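PDB 6A0W: lipase from Rhizopus chinensis, which probably hydrolyses the ester bonds of triacylglycerols, as a class 3 lipase of the alpha/beta-hydrolase superfamily. Local coordinates for residues T102-F107 / K165-G170; K78-F83 / I94-A99; G247-I252 / Q270-I275. One frame throughout, in Å; residues are numbered along the deposited sequence.

Interaction 1 of 3, residues T102-F107 / K165-G170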
ATOM      1  N   THR A 102      17.213  -1.309   7.839  1.00 33.27           N
ATOM      2  CA  THR A 102      15.978  -1.695   7.134  1.00 31.80           C
ATOM      3  C   THR A 102      16.274  -2.025   5.672  1.00 28.69           C
ATOM      4  O   THR A 102      17.106  -1.355   5.072  1.00 31.11           O
ATOM      5  CB  THR A 102      14.954  -0.546   7.184  1.00 34.34           C
ATOM      6  OG1 THR A 102      14.599  -0.219   8.519  1.00 31.58           O
ATOM      7  CG2 THR A 102      13.683  -0.811   6.413  1.00 36.48           C
ATOM      8  N   ILE A 103      15.650  -3.059   5.170  1.00 28.37           N
ATOM      9  CA  ILE A 103      15.680  -3.364   3.722  1.00 31.05           C
ATOM     10  C   ILE A 103      14.292  -2.982   3.212  1.00 32.09           C
ATOM     11  O   ILE A 103      13.319  -3.550   3.689  1.00 30.48           O
ATOM     12  CB  ILE A 103      15.986  -4.843   3.448  1.00 34.56           C
ATOM     13  CG1 ILE A 103      17.360  -5.247   3.982  1.00 35.23           C
ATOM     14  CG2 ILE A 103      15.843  -5.129   1.973  1.00 33.93           C
ATOM     15  CD1 ILE A 103      17.497  -6.706   4.267  1.00 37.03           C
ATOM     16  N   TYR A 104      14.211  -2.045   2.310  1.00 30.06           N
ATOM     17  CA  TYR A 104      12.900  -1.594   1.804  1.00 32.52           C
ATOM     18  C   TYR A 104      12.590  -2.261   0.468  1.00 27.66           C
ATOM     19  O   TYR A 104      13.449  -2.336  -0.371  1.00 27.33           O
ATOM     20  CB  TYR A 104      12.909  -0.088   1.558  1.00 35.76           C
ATOM     21  CG  TYR A 104      13.081   0.798   2.761  1.00 38.12           C
ATOM     22  CD1 TYR A 104      14.329   1.186   3.193  1.00 34.83           C
ATOM     23  CD2 TYR A 104      11.984   1.279   3.444  1.00 37.58           C
ATOM     24  CE1 TYR A 104      14.484   2.021   4.279  1.00 38.64           C
ATOM     25  CE2 TYR A 104      12.117   2.106   4.539  1.00 40.91           C
ATOM     26  CZ  TYR A 104      13.375   2.486   4.951  1.00 38.78           C
ATOM     27  OH  TYR A 104      13.505   3.297   6.030  1.00 56.67           O
ATOM     28  N   VAL A 105      11.389  -2.741   0.337  1.00 22.94           N
ATOM     29  CA  VAL A 105      10.866  -3.289  -0.933  1.00 27.45           C
ATOM     30  C   VAL A 105       9.725  -2.343  -1.283  1.00 24.58           C
ATOM     31  O   VAL A 105       8.780  -2.324  -0.544  1.00 31.49           O
ATOM     32  CB  VAL A 105      10.390  -4.743  -0.797  1.00 26.54           C
ATOM     33  CG1 VAL A 105       9.905  -5.267  -2.125  1.00 29.46           C
ATOM     34  CG2 VAL A 105      11.483  -5.634  -0.246  1.00 35.06           C
ATOM     35  N   THR A 106       9.838  -1.584  -2.339  1.00 27.14           N
ATOM     36  CA  THR A 106       8.809  -0.570  -2.670  1.00 27.85           C
ATOM     37  C   THR A 106       8.220  -0.813  -4.060  1.00 29.77           C
ATOM     38  O   THR A 106       8.987  -1.084  -4.961  1.00 28.07           O
ATOM     39  CB  THR A 106       9.419   0.835  -2.580  1.00 30.84           C
ATOM     40  OG1 THR A 106      10.043   1.014  -1.317  1.00 26.60           O
ATOM     41  CG2 THR A 106       8.408   1.929  -2.810  1.00 32.28           C
ATOM     42  N   PHE A 107       6.920  -0.656  -4.217  1.00 29.76           N
ATOM     43  CA  PHE A 107       6.270  -0.854  -5.531  1.00 27.88           C
ATOM     44  C   PHE A 107       5.317   0.291  -5.881  1.00 30.46           C
ATOM     45  O   PHE A 107       4.857   1.027  -5.028  1.00 26.28           O
ATOM     46  CB  PHE A 107       5.396  -2.105  -5.535  1.00 29.38           C
ATOM     47  CG  PHE A 107       6.085  -3.395  -5.186  1.00 32.96           C
ATOM     48  CD1 PHE A 107       6.181  -3.817  -3.874  1.00 27.84           C
ATOM     49  CD2 PHE A 107       6.622  -4.196  -6.171  1.00 29.58           C
ATOM     50  CE1 PHE A 107       6.799  -5.011  -3.555  1.00 27.45           C
ATOM     51  CE2 PHE A 107       7.243  -5.385  -5.850  1.00 30.12           C
ATOM     52  CZ  PHE A 107       7.325  -5.791  -4.544  1.00 30.19           C
ATOM     53  N   LYS A 165      15.431  -5.340   9.493  1.00 37.46           N
ATOM     54  CA  LYS A 165      14.042  -5.663   9.204  1.00 34.45           C
ATOM     55  C   LYS A 165      13.701  -5.334   7.757  1.00 31.35           C
ATOM     56  O   LYS A 165      14.336  -4.502   7.149  1.00 35.27           O
ATOM     57  CB  LYS A 165      13.122  -4.896  10.129  1.00 39.38           C
ATOM     58  CG  LYS A 165      13.120  -3.419   9.873  1.00 43.74           C
ATOM     59  CD  LYS A 165      12.239  -2.753  10.906  1.00 50.89           C
ATOM     60  CE  LYS A 165      12.404  -1.251  10.849  1.00 51.21           C
ATOM     61  NZ  LYS A 165      11.633  -0.681  11.983  1.00 59.68           N
ATOM     62  N   VAL A 166      12.678  -5.989   7.238  1.00 29.90           N
ATOM     63  CA  VAL A 166      12.190  -5.750   5.909  1.00 29.64           C
ATOM     64  C   VAL A 166      10.838  -5.039   5.969  1.00 36.73           C
ATOM     65  O   VAL A 166       9.882  -5.515   6.612  1.00 29.78           O
ATOM     66  CB  VAL A 166      12.039  -7.108   5.178  1.00 31.68           C
ATOM     67  CG1 VAL A 166      11.390  -6.934   3.829  1.00 28.75           C
ATOM     68  CG2 VAL A 166      13.400  -7.779   5.035  1.00 33.84           C
ATOM     69  N   ILE A 167      10.777  -3.880   5.305  1.00 35.92           N
ATOM     70  CA  ILE A 167       9.572  -3.080   5.199  1.00 28.19           C
ATOM     71  C   ILE A 167       9.116  -3.121   3.749  1.00 28.25           C
ATOM     72  O   ILE A 167       9.875  -2.783   2.846  1.00 30.69           O
ATOM     73  CB  ILE A 167       9.881  -1.590   5.526  1.00 30.47           C
ATOM     74  CG1 ILE A 167      10.307  -1.386   6.991  1.00 33.56           C
ATOM     75  CG2 ILE A 167       8.691  -0.710   5.193  1.00 31.48           C
ATOM     76  CD1 ILE A 167       9.222  -1.534   8.043  1.00 32.51           C
ATOM     77  N   VAL A 168       7.888  -3.555   3.500  1.00 26.06           N
ATOM     78  CA  VAL A 168       7.374  -3.557   2.147  1.00 27.45           C
ATOM     79  C   VAL A 168       6.313  -2.445   2.048  1.00 31.73           C
ATOM     80  O   VAL A 168       5.374  -2.441   2.837  1.00 28.99           O
ATOM     81  CB  VAL A 168       6.702  -4.898   1.777  1.00 29.95           C
ATOM     82  CG1 VAL A 168       6.415  -4.926   0.294  1.00 34.70           C
ATOM     83  CG2 VAL A 168       7.538  -6.109   2.194  1.00 31.60           C
ATOM     84  N   THR A 169       6.484  -1.498   1.124  1.00 29.39           N
ATOM     85  CA  THR A 169       5.594  -0.332   1.076  1.00 32.38           C
ATOM     86  C   THR A 169       5.149   0.019  -0.343  1.00 30.35           C
ATOM     87  O   THR A 169       5.826  -0.302  -1.313  1.00 27.51           O
ATOM     88  CB  THR A 169       6.217   0.900   1.813  1.00 33.23           C
ATOM     89  OG1 THR A 169       5.240   1.941   1.900  1.00 35.59           O
ATOM     90  CG2 THR A 169       7.424   1.442   1.074  1.00 33.39           C
ATOM     91  N   GLY A 170       3.912   0.490  -0.470  1.00 27.38           N
ATOM     92  CA  GLY A 170       3.422   1.009  -1.729  1.00 27.63           C
ATOM     93  C   GLY A 170       2.189   1.869  -1.572  1.00 25.05           C
ATOM     94  O   GLY A 170       1.423   1.685  -0.614  1.00 26.31           O
TER
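T102 and I167 meet on one face of two parallel neighbours in the central sheet of an alpha/beta-hydrolase fold. The methyl CG2 of T102 presses on I167 CG1 at 3.5 Å, tight for two carbons. With chi1 at -61°, T102 has its methyl opposite its own N and its hydroxyl beside it. The methyl therefore lies over the centre of the Y104 ring as well as against I167, while OG1 bonds to Q100 O. K165, at the partly exposed start of its strand, runs its extended chain past that hydroxyl, CE 3.4 Å from T102 OG1, a place that suits a long aliphatic stem with a charged end. Y104 and I167 stand side by side, pointing the same way, with ring atom CD2 4.1 Å from I167 CB. T106 and T169 are likewise side by side; the methyl CG2 of T169 faces T106 OG1, a buried hydroxyl without a polar partner in the model, whereas T169 OG1 has Y200 O and Y47 O to share its one proton. Helix 38-53 covers this face.

The other face carries I103, V105, F107, V166 and V168, beta-branched and aromatic residues suited to a strand packed under helices 137-160 and 173-188. Here the F107 ring turns its edge to V168, CE1 lying 3.9 Å from V168 CG1, while V105 CB packs on the same methyl.

Five backbone hydrogen bonds join the strands in parallel register, and each accepting carbonyl oxygen also takes a CA-H...O contact. The strand 165-171 leads into a GxSxG pattern that begins at G170, consistent with the nucleophile elbow of this fold. Near that end, F107 N donates to T169 O at 3.1 Å with an N-H...O angle of 156°.

Interaction 2 of 3, residues K78-F83 / I94-A99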
ATOM      1  N   LYS A  78      20.638   3.391   0.036  1.00 37.88           N
ATOM      2  CA  LYS A  78      21.341   2.807  -1.118  1.00 39.18           C
ATOM      3  C   LYS A  78      20.413   1.928  -1.940  1.00 34.61           C
ATOM      4  O   LYS A  78      19.858   0.924  -1.458  1.00 33.36           O
ATOM      5  CB  LYS A  78      22.498   1.911  -0.653  1.00 46.25           C
ATOM      6  CG  LYS A  78      23.875   2.537  -0.725  1.00 74.24           C
ATOM      7  CD  LYS A  78      24.364   3.034   0.632  1.00 90.75           C
ATOM      8  CE  LYS A  78      25.434   2.118   1.215  1.00 95.48           C
ATOM      9  NZ  LYS A  78      25.391   2.115   2.706  1.00 93.62           N
ATOM     10  N   LEU A  79      20.242   2.285  -3.194  1.00 33.38           N
ATOM     11  CA  LEU A  79      19.422   1.511  -4.098  1.00 36.40           C
ATOM     12  C   LEU A  79      20.175   0.229  -4.421  1.00 38.83           C
ATOM     13  O   LEU A  79      21.301   0.281  -4.852  1.00 34.52           O
ATOM     14  CB  LEU A  79      19.191   2.266  -5.400  1.00 36.31           C
ATOM     15  CG  LEU A  79      17.945   3.137  -5.381  1.00 48.93           C
ATOM     16  CD1 LEU A  79      17.974   3.976  -6.658  1.00 48.08           C
ATOM     17  CD2 LEU A  79      16.662   2.305  -5.256  1.00 38.95           C
ATOM     18  N   ILE A  80      19.523  -0.906  -4.266  1.00 34.67           N
ATOM     19  CA  ILE A  80      20.142  -2.186  -4.575  1.00 39.13           C
ATOM     20  C   ILE A  80      19.692  -2.635  -5.948  1.00 37.66           C
ATOM     21  O   ILE A  80      20.503  -3.086  -6.726  1.00 40.51           O
ATOM     22  CB  ILE A  80      19.763  -3.253  -3.520  1.00 35.03           C
ATOM     23  CG1 ILE A  80      20.052  -2.728  -2.111  1.00 34.04           C
ATOM     24  CG2 ILE A  80      20.524  -4.560  -3.751  1.00 40.00           C
ATOM     25  CD1 ILE A  80      21.471  -2.235  -1.917  1.00 39.10           C
ATOM     26  N   LYS A  81      18.450  -2.345  -6.322  1.00 37.80           N
ATOM     27  CA  LYS A  81      17.923  -2.838  -7.574  1.00 33.54           C
ATOM     28  C   LYS A  81      16.666  -2.072  -7.880  1.00 33.50           C
ATOM     29  O   LYS A  81      15.886  -1.836  -6.978  1.00 31.23           O
ATOM     30  CB  LYS A  81      17.553  -4.314  -7.400  1.00 41.40           C
ATOM     31  CG  LYS A  81      16.989  -5.001  -8.646  1.00 40.61           C
ATOM     32  CD  LYS A  81      18.120  -5.663  -9.407  1.00 50.99           C
ATOM     33  CE  LYS A  81      17.689  -6.262 -10.735  1.00 58.77           C
ATOM     34  NZ  LYS A  81      16.727  -7.387 -10.603  1.00 53.77           N
ATOM     35  N   THR A  82      16.417  -1.781  -9.153  1.00 29.24           N
ATOM     36  CA  THR A  82      15.108  -1.289  -9.611  1.00 36.82           C
ATOM     37  C   THR A  82      14.594  -2.214 -10.691  1.00 33.34           C
ATOM     38  O   THR A  82      15.365  -3.002 -11.197  1.00 36.84           O
ATOM     39  CB  THR A  82      15.190   0.140 -10.168  1.00 33.57           C
ATOM     40  OG1 THR A  82      15.933   0.135 -11.374  1.00 44.15           O
ATOM     41  CG2 THR A  82      15.908   1.065  -9.185  1.00 33.22           C
ATOM     42  N   PHE A  83      13.287  -2.225 -10.909  1.00 33.93           N
ATOM     43  CA  PHE A  83      12.654  -3.121 -11.881  1.00 36.79           C
ATOM     44  C   PHE A  83      11.324  -2.551 -12.413  1.00 35.12           C
ATOM     45  O   PHE A  83      10.665  -1.739 -11.768  1.00 29.46           O
ATOM     46  CB  PHE A  83      12.397  -4.501 -11.274  1.00 33.87           C
ATOM     47  CG  PHE A  83      11.700  -4.465  -9.952  1.00 32.81           C
ATOM     48  CD1 PHE A  83      12.424  -4.323  -8.778  1.00 35.29           C
ATOM     49  CD2 PHE A  83      10.324  -4.543  -9.882  1.00 30.69           C
ATOM     50  CE1 PHE A  83      11.779  -4.247  -7.552  1.00 33.93           C
ATOM     51  CE2 PHE A  83       9.677  -4.491  -8.659  1.00 35.38           C
ATOM     52  CZ  PHE A  83      10.408  -4.347  -7.500  1.00 32.06           C
ATOM     53  N   ILE A  94      14.445  -2.014  -4.467  1.00 28.37           N
ATOM     54  CA  ILE A  94      14.900  -2.479  -3.195  1.00 26.74           C
ATOM     55  C   ILE A  94      15.930  -1.436  -2.809  1.00 27.42           C
ATOM     56  O   ILE A  94      16.828  -1.124  -3.592  1.00 30.79           O
ATOM     57  CB  ILE A  94      15.668  -3.823  -3.312  1.00 32.72           C
ATOM     58  CG1 ILE A  94      14.823  -4.918  -3.968  1.00 37.60           C
ATOM     59  CG2 ILE A  94      16.240  -4.228  -1.970  1.00 32.07           C
ATOM     60  CD1 ILE A  94      13.489  -5.078  -3.343  1.00 40.95           C
ATOM     61  N   LEU A  95      15.900  -1.062  -1.545  1.00 28.33           N
ATOM     62  CA  LEU A  95      16.745  -0.034  -0.986  1.00 28.98           C
ATOM     63  C   LEU A  95      17.165  -0.488   0.407  1.00 31.63           C
ATOM     64  O   LEU A  95      16.369  -1.034   1.169  1.00 33.61           O
ATOM     65  CB  LEU A  95      15.941   1.266  -0.877  1.00 30.84           C
ATOM     66  CG  LEU A  95      16.644   2.477  -0.264  1.00 34.10           C
ATOM     67  CD1 LEU A  95      17.355   3.215  -1.393  1.00 31.12           C
ATOM     68  CD2 LEU A  95      15.581   3.371   0.376  1.00 34.32           C
ATOM     69  N   ARG A  96      18.408  -0.205   0.770  1.00 32.79           N
ATOM     70  CA  ARG A  96      18.876  -0.502   2.097  1.00 33.02           C
ATOM     71  C   ARG A  96      19.321   0.783   2.804  1.00 33.53           C
ATOM     72  O   ARG A  96      20.042   1.621   2.223  1.00 36.45           O
ATOM     73  CB  ARG A  96      20.035  -1.501   2.041  1.00 33.67           C
ATOM     74  CG  ARG A  96      20.365  -2.064   3.409  1.00 39.67           C
ATOM     75  CD  ARG A  96      21.535  -3.050   3.381  1.00 42.00           C
ATOM     76  NE  ARG A  96      22.785  -2.328   3.392  1.00 41.27           N
ATOM     77  CZ  ARG A  96      23.552  -2.077   2.332  1.00 39.78           C
ATOM     78  NH1 ARG A  96      23.372  -2.691   1.174  1.00 39.37           N
ATOM     79  NH2 ARG A  96      24.566  -1.235   2.475  1.00 49.82           N
ATOM     80  N   SER A  97      18.905   0.891   4.062  1.00 32.20           N
ATOM     81  CA  SER A  97      19.403   1.878   5.010  1.00 31.02           C
ATOM     82  C   SER A  97      20.146   1.137   6.118  1.00 34.15           C
ATOM     83  O   SER A  97      19.533   0.454   6.957  1.00 33.87           O
ATOM     84  CB  SER A  97      18.211   2.654   5.630  1.00 36.60           C
ATOM     85  OG  SER A  97      18.643   3.549   6.659  1.00 35.69           O
ATOM     86  N   ASP A  98      21.421   1.420   6.254  1.00 36.71           N
ATOM     87  CA  ASP A  98      22.179   0.852   7.324  1.00 32.65           C
ATOM     88  C   ASP A  98      21.846   1.582   8.595  1.00 36.66           C
ATOM     89  O   ASP A  98      21.739   0.994   9.622  1.00 37.45           O
ATOM     90  CB  ASP A  98      23.658   0.908   7.036  1.00 33.94           C
ATOM     91  CG  ASP A  98      24.042  -0.018   5.944  1.00 39.55           C
ATOM     92  OD1 ASP A  98      23.541  -1.122   5.911  1.00 40.65           O
ATOM     93  OD2 ASP A  98      24.819   0.366   5.104  1.00 41.47           O
ATOM     94  N   ALA A  99      21.632   2.872   8.492  1.00 37.13           N
ATOM     95  CA  ALA A  99      21.303   3.705   9.666  1.00 39.13           C
ATOM     96  C   ALA A  99      19.991   3.238  10.295  1.00 37.82           C
ATOM     97  O   ALA A  99      19.922   3.191  11.499  1.00 41.82           O
ATOM     98  CB  ALA A  99      21.211   5.140   9.245  1.00 45.61           C
TER
HETATM   99  O   HOH W   1      22.557   2.432   3.641  1.00 47.85           O
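K78 and R96 form a hydrogen-bonded pair in the antiparallel hairpin of strands 78-85 and 90-97, at the margin of the central sheet. Among the backbone bonds, K78 N donates to R96 O and R96 N returns the bond to K78 O. Further along, I80 N gives a 2.8 Å bond to I94 O, to which K81 N adds a weak one, and I94 N donates to K81 O. Two residues thus face I94: a classic beta bulge, which turns the I80 side chain toward the partner strand.

Apolar contacts include this side chain: I80 CB lies 4.0 Å from I94 CG2, and I80 also packs on V153 and Q157 of helix 137-160. On the face of L79 and L95, the methyl CD1 of L95 lies 4.0 Å from L79 CD2 and, closer, 3.4 Å from the carbonyl carbon C of K78.

The charged group is a salt-bridge network. R96 has its CG anti to the backbone N (chi1 -168°) and bends at chi3, which brings the guanidinium edge to D98: NE donates to OD1 at 2.9 Å and NH2 to OD2, both oxygens near the guanidinium plane. K78 NZ reaches D98 OD2 at 3.0 Å on its anti side, from the same face of the carboxylate as R96 NH2. The methyl CD1 of I80 approaches R96 NH1. A water links K78 NZ with R96 O and D98 N, while Y164 OH also bonds D98 OD1 and Q157 OE1 takes R96 NH1.

K78 NZ and R96 NH2 come within 3.5 Å because both bind D98 OD2; the carboxylate they share probably offsets their positive charges and should itself stay ionised.

Interaction 3 of 3, residues G247-I252 / Q270-I275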
ATOM      1  N   GLY A 247      -5.855  -6.271   7.552  1.00 28.54           N
ATOM      2  CA  GLY A 247      -4.997  -5.190   7.985  1.00 29.51           C
ATOM      3  C   GLY A 247      -5.734  -4.188   8.870  1.00 27.85           C
ATOM      4  O   GLY A 247      -6.939  -4.272   9.119  1.00 31.86           O
ATOM      5  N   VAL A 248      -4.943  -3.311   9.440  1.00 26.42           N
ATOM      6  CA  VAL A 248      -5.399  -2.308  10.369  1.00 30.53           C
ATOM      7  C   VAL A 248      -5.425  -0.932   9.662  1.00 29.05           C
ATOM      8  O   VAL A 248      -4.396  -0.426   9.167  1.00 26.94           O
ATOM      9  CB  VAL A 248      -4.426  -2.269  11.559  1.00 33.61           C
ATOM     10  CG1 VAL A 248      -4.764  -1.085  12.481  1.00 34.19           C
ATOM     11  CG2 VAL A 248      -4.443  -3.618  12.299  1.00 29.74           C
ATOM     12  N   GLU A 249      -6.625  -0.376   9.541  1.00 31.16           N
ATOM     13  CA  GLU A 249      -6.826   0.933   8.890  1.00 30.25           C
ATOM     14  C   GLU A 249      -6.415   2.114   9.792  1.00 34.77           C
ATOM     15  O   GLU A 249      -6.882   2.203  10.937  1.00 36.07           O
ATOM     16  CB  GLU A 249      -8.312   1.067   8.518  1.00 30.51           C
ATOM     17  CG  GLU A 249      -8.604   2.334   7.720  1.00 27.21           C
ATOM     18  CD  GLU A 249     -10.039   2.494   7.283  1.00 31.82           C
ATOM     19  OE1 GLU A 249     -10.861   1.546   7.410  1.00 29.28           O
ATOM     20  OE2 GLU A 249     -10.289   3.571   6.695  1.00 29.91           O
ATOM     21  N   SER A 250      -5.495   2.950   9.301  1.00 29.96           N
ATOM     22  CA  SER A 250      -5.189   4.229   9.890  1.00 28.31           C
ATOM     23  C   SER A 250      -5.733   5.331   8.979  1.00 35.87           C
ATOM     24  O   SER A 250      -5.339   5.424   7.812  1.00 29.76           O
ATOM     25  CB  SER A 250      -3.685   4.377  10.104  1.00 31.35           C
ATOM     26  OG  SER A 250      -2.922   3.924   8.997  1.00 28.77           O
ATOM     27  N   TRP A 251      -6.769   6.035   9.440  1.00 28.74           N
ATOM     28  CA  TRP A 251      -7.557   6.952   8.600  1.00 28.56           C
ATOM     29  C   TRP A 251      -7.214   8.402   8.939  1.00 31.44           C
ATOM     30  O   TRP A 251      -7.468   8.837  10.058  1.00 32.68           O
ATOM     31  CB  TRP A 251      -9.037   6.717   8.822  1.00 30.73           C
ATOM     32  CG  TRP A 251      -9.931   7.550   7.978  1.00 32.12           C
ATOM     33  CD1 TRP A 251      -9.679   8.024   6.737  1.00 33.78           C
ATOM     34  CD2 TRP A 251     -11.257   7.965   8.303  1.00 33.08           C
ATOM     35  NE1 TRP A 251     -10.798   8.637   6.227  1.00 36.86           N
ATOM     36  CE2 TRP A 251     -11.780   8.618   7.179  1.00 34.38           C
ATOM     37  CE3 TRP A 251     -12.059   7.824   9.426  1.00 34.25           C
ATOM     38  CZ2 TRP A 251     -13.040   9.186   7.171  1.00 35.98           C
ATOM     39  CZ3 TRP A 251     -13.345   8.322   9.389  1.00 37.58           C
ATOM     40  CH2 TRP A 251     -13.825   8.996   8.267  1.00 38.81           C
ATOM     41  N   ILE A 252      -6.581   9.100   7.997  1.00 29.85           N
ATOM     42  CA  ILE A 252      -6.244  10.504   8.133  1.00 30.43           C
ATOM     43  C   ILE A 252      -7.501  11.319   7.900  1.00 32.36           C
ATOM     44  O   ILE A 252      -8.035  11.367   6.798  1.00 31.89           O
ATOM     45  CB  ILE A 252      -5.243  10.969   7.084  1.00 33.69           C
ATOM     46  CG1 ILE A 252      -3.950  10.165   7.133  1.00 33.96           C
ATOM     47  CG2 ILE A 252      -4.919  12.424   7.296  1.00 33.18           C
ATOM     48  CD1 ILE A 252      -3.041  10.412   5.922  1.00 32.57           C
ATOM     49  N   GLN A 270     -16.295   2.081  10.884  1.00 36.97           N
ATOM     50  CA  GLN A 270     -16.006   3.250  11.691  1.00 42.14           C
ATOM     51  C   GLN A 270     -14.913   4.157  11.165  1.00 41.59           C
ATOM     52  O   GLN A 270     -14.816   5.281  11.626  1.00 36.50           O
ATOM     53  CB  GLN A 270     -15.719   2.885  13.150  1.00 46.41           C
ATOM     54  CG  GLN A 270     -16.800   2.015  13.812  1.00 55.96           C
ATOM     55  CD  GLN A 270     -16.304   0.598  13.995  1.00 64.40           C
ATOM     56  OE1 GLN A 270     -15.174   0.390  14.464  1.00 82.90           O
ATOM     57  NE2 GLN A 270     -17.075  -0.375  13.518  1.00 72.70           N
ATOM     58  N   CYS A 271     -14.064   3.687  10.254  1.00 36.06           N
ATOM     59  CA  CYS A 271     -13.032   4.561   9.706  1.00 31.91           C
ATOM     60  C   CYS A 271     -13.493   5.063   8.333  1.00 34.57           C
ATOM     61  O   CYS A 271     -14.675   5.444   8.180  1.00 35.64           O
ATOM     62  CB  CYS A 271     -11.645   3.906   9.781  1.00 34.64           C
ATOM     63  SG  CYS A 271     -10.859   3.940  11.435  1.00 38.35           S
ATOM     64  N   SER A 272     -12.677   4.950   7.291  1.00 31.86           N
ATOM     65  CA  SER A 272     -13.029   5.601   6.010  1.00 32.27           C
ATOM     66  C   SER A 272     -14.296   5.070   5.332  1.00 29.46           C
ATOM     67  O   SER A 272     -14.874   5.757   4.503  1.00 30.43           O
ATOM     68  CB  SER A 272     -11.835   5.580   5.014  1.00 31.89           C
ATOM     69  OG  SER A 272     -11.648   4.253   4.547  1.00 32.71           O
ATOM     70  N   ASN A 273     -14.719   3.850   5.629  1.00 31.64           N
ATOM     71  CA  ASN A 273     -15.970   3.351   5.056  1.00 31.70           C
ATOM     72  C   ASN A 273     -17.168   4.186   5.495  1.00 36.10           C
ATOM     73  O   ASN A 273     -18.207   4.145   4.839  1.00 35.12           O
ATOM     74  CB  ASN A 273     -16.221   1.886   5.415  1.00 29.72           C
ATOM     75  CG  ASN A 273     -15.256   0.960   4.708  1.00 34.95           C
ATOM     76  OD1 ASN A 273     -14.783   1.277   3.620  1.00 32.87           O
ATOM     77  ND2 ASN A 273     -14.971  -0.185   5.309  1.00 27.24           N
ATOM     78  N   SER A 274     -16.992   4.972   6.550  1.00 36.86           N
ATOM     79  CA  SER A 274     -18.041   5.896   7.036  1.00 38.94           C
ATOM     80  C   SER A 274     -18.289   7.084   6.112  1.00 43.08           C
ATOM     81  O   SER A 274     -19.316   7.702   6.268  1.00 39.03           O
ATOM     82  CB  SER A 274     -17.719   6.419   8.458  1.00 35.81           C
ATOM     83  OG  SER A 274     -16.659   7.346   8.473  1.00 35.00           O
ATOM     84  N   ILE A 275     -17.387   7.420   5.178  1.00 39.57           N
ATOM     85  CA  ILE A 275     -17.656   8.504   4.222  1.00 33.88           C
ATOM     86  C   ILE A 275     -18.195   8.061   2.831  1.00 42.86           C
ATOM     87  O   ILE A 275     -18.534   8.891   1.987  1.00 38.81           O
ATOM     88  CB  ILE A 275     -16.472   9.493   4.066  1.00 40.73           C
ATOM     89  CG1 ILE A 275     -15.166   8.818   3.599  1.00 39.31           C
ATOM     90  CG2 ILE A 275     -16.219  10.230   5.373  1.00 39.30           C
ATOM     91  CD1 ILE A 275     -15.152   8.461   2.135  1.00 35.68           C
TER
HETATM   92  O   HOH W   2     -13.476   2.016   7.645  1.00 30.17           O
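W251 lays its indole over the backbone of C271 and S272. At its root, CB is 4.0 Å from C271 CB. Because CG is anti to the backbone N (chi1 -177°), the ring system extends from strand 248-252 across the loop. CE3, on the six-membered ring, comes 3.3 Å from C271 C, which sits over one face toward the rim. On that same face S272 CA lies 3.5 Å above the plane of the W251 ring, over its centre, and S272 CB stands above the five-membered ring, 3.6 Å from its centroid, a CH-pi contact. NE1 passes S272 CB and donates to K229 O, so the one polar atom of this buried ring is satisfied. Farther out, the methyl CG2 of I275 meets CZ2 at the ring edge, and at the far end CH2 lies 3.3 Å from S274 OG. That hydroxyl is engaged with C271 O, which also accepts from S274 N on the opposite face of its plane and so fixes the start of the 3-10 turn 272-274.

The loop follows strand 258-262, the antiparallel sheet neighbour of 248-252, and the disulfide C262-C271 ties it to that strand. A flat indole can lie close on this backbone because the S272 side chain is small.

E249, two residues earlier on the same side of the strand, reaches out fully extended. Its OE2 takes two bonds, one from S272 OG at 2.6 Å on the syn side and one from S272 N above the carboxylate plane, the two arriving from opposite faces. Its other oxygen OE1 receives a water at 2.7 Å, and this water also accepts from N273 N.

Overall arrangement
All three contacts reach one mixed central sheet. Interactions 1 and 2 adjoin: strands 90-97 and 102-108 are sequential neighbours in it, Y104 N meets L95 O at 2.6 Å, and the F107 and F83 rings pack together. Interaction 1 is the buried middle, parallel and packed mainly through apolar side chains, with threonines on one face, between helices on both faces. Interaction 2 is the partly exposed hairpin at the margin, where a salt-bridge network joins the apolar packing. Interaction 3 lies on the opposite side of the chain's centre, about 23 Å from interaction 1 between centres; although buried, it joins a strand to a loop rather than to another strand, through a carboxylate and an indole face.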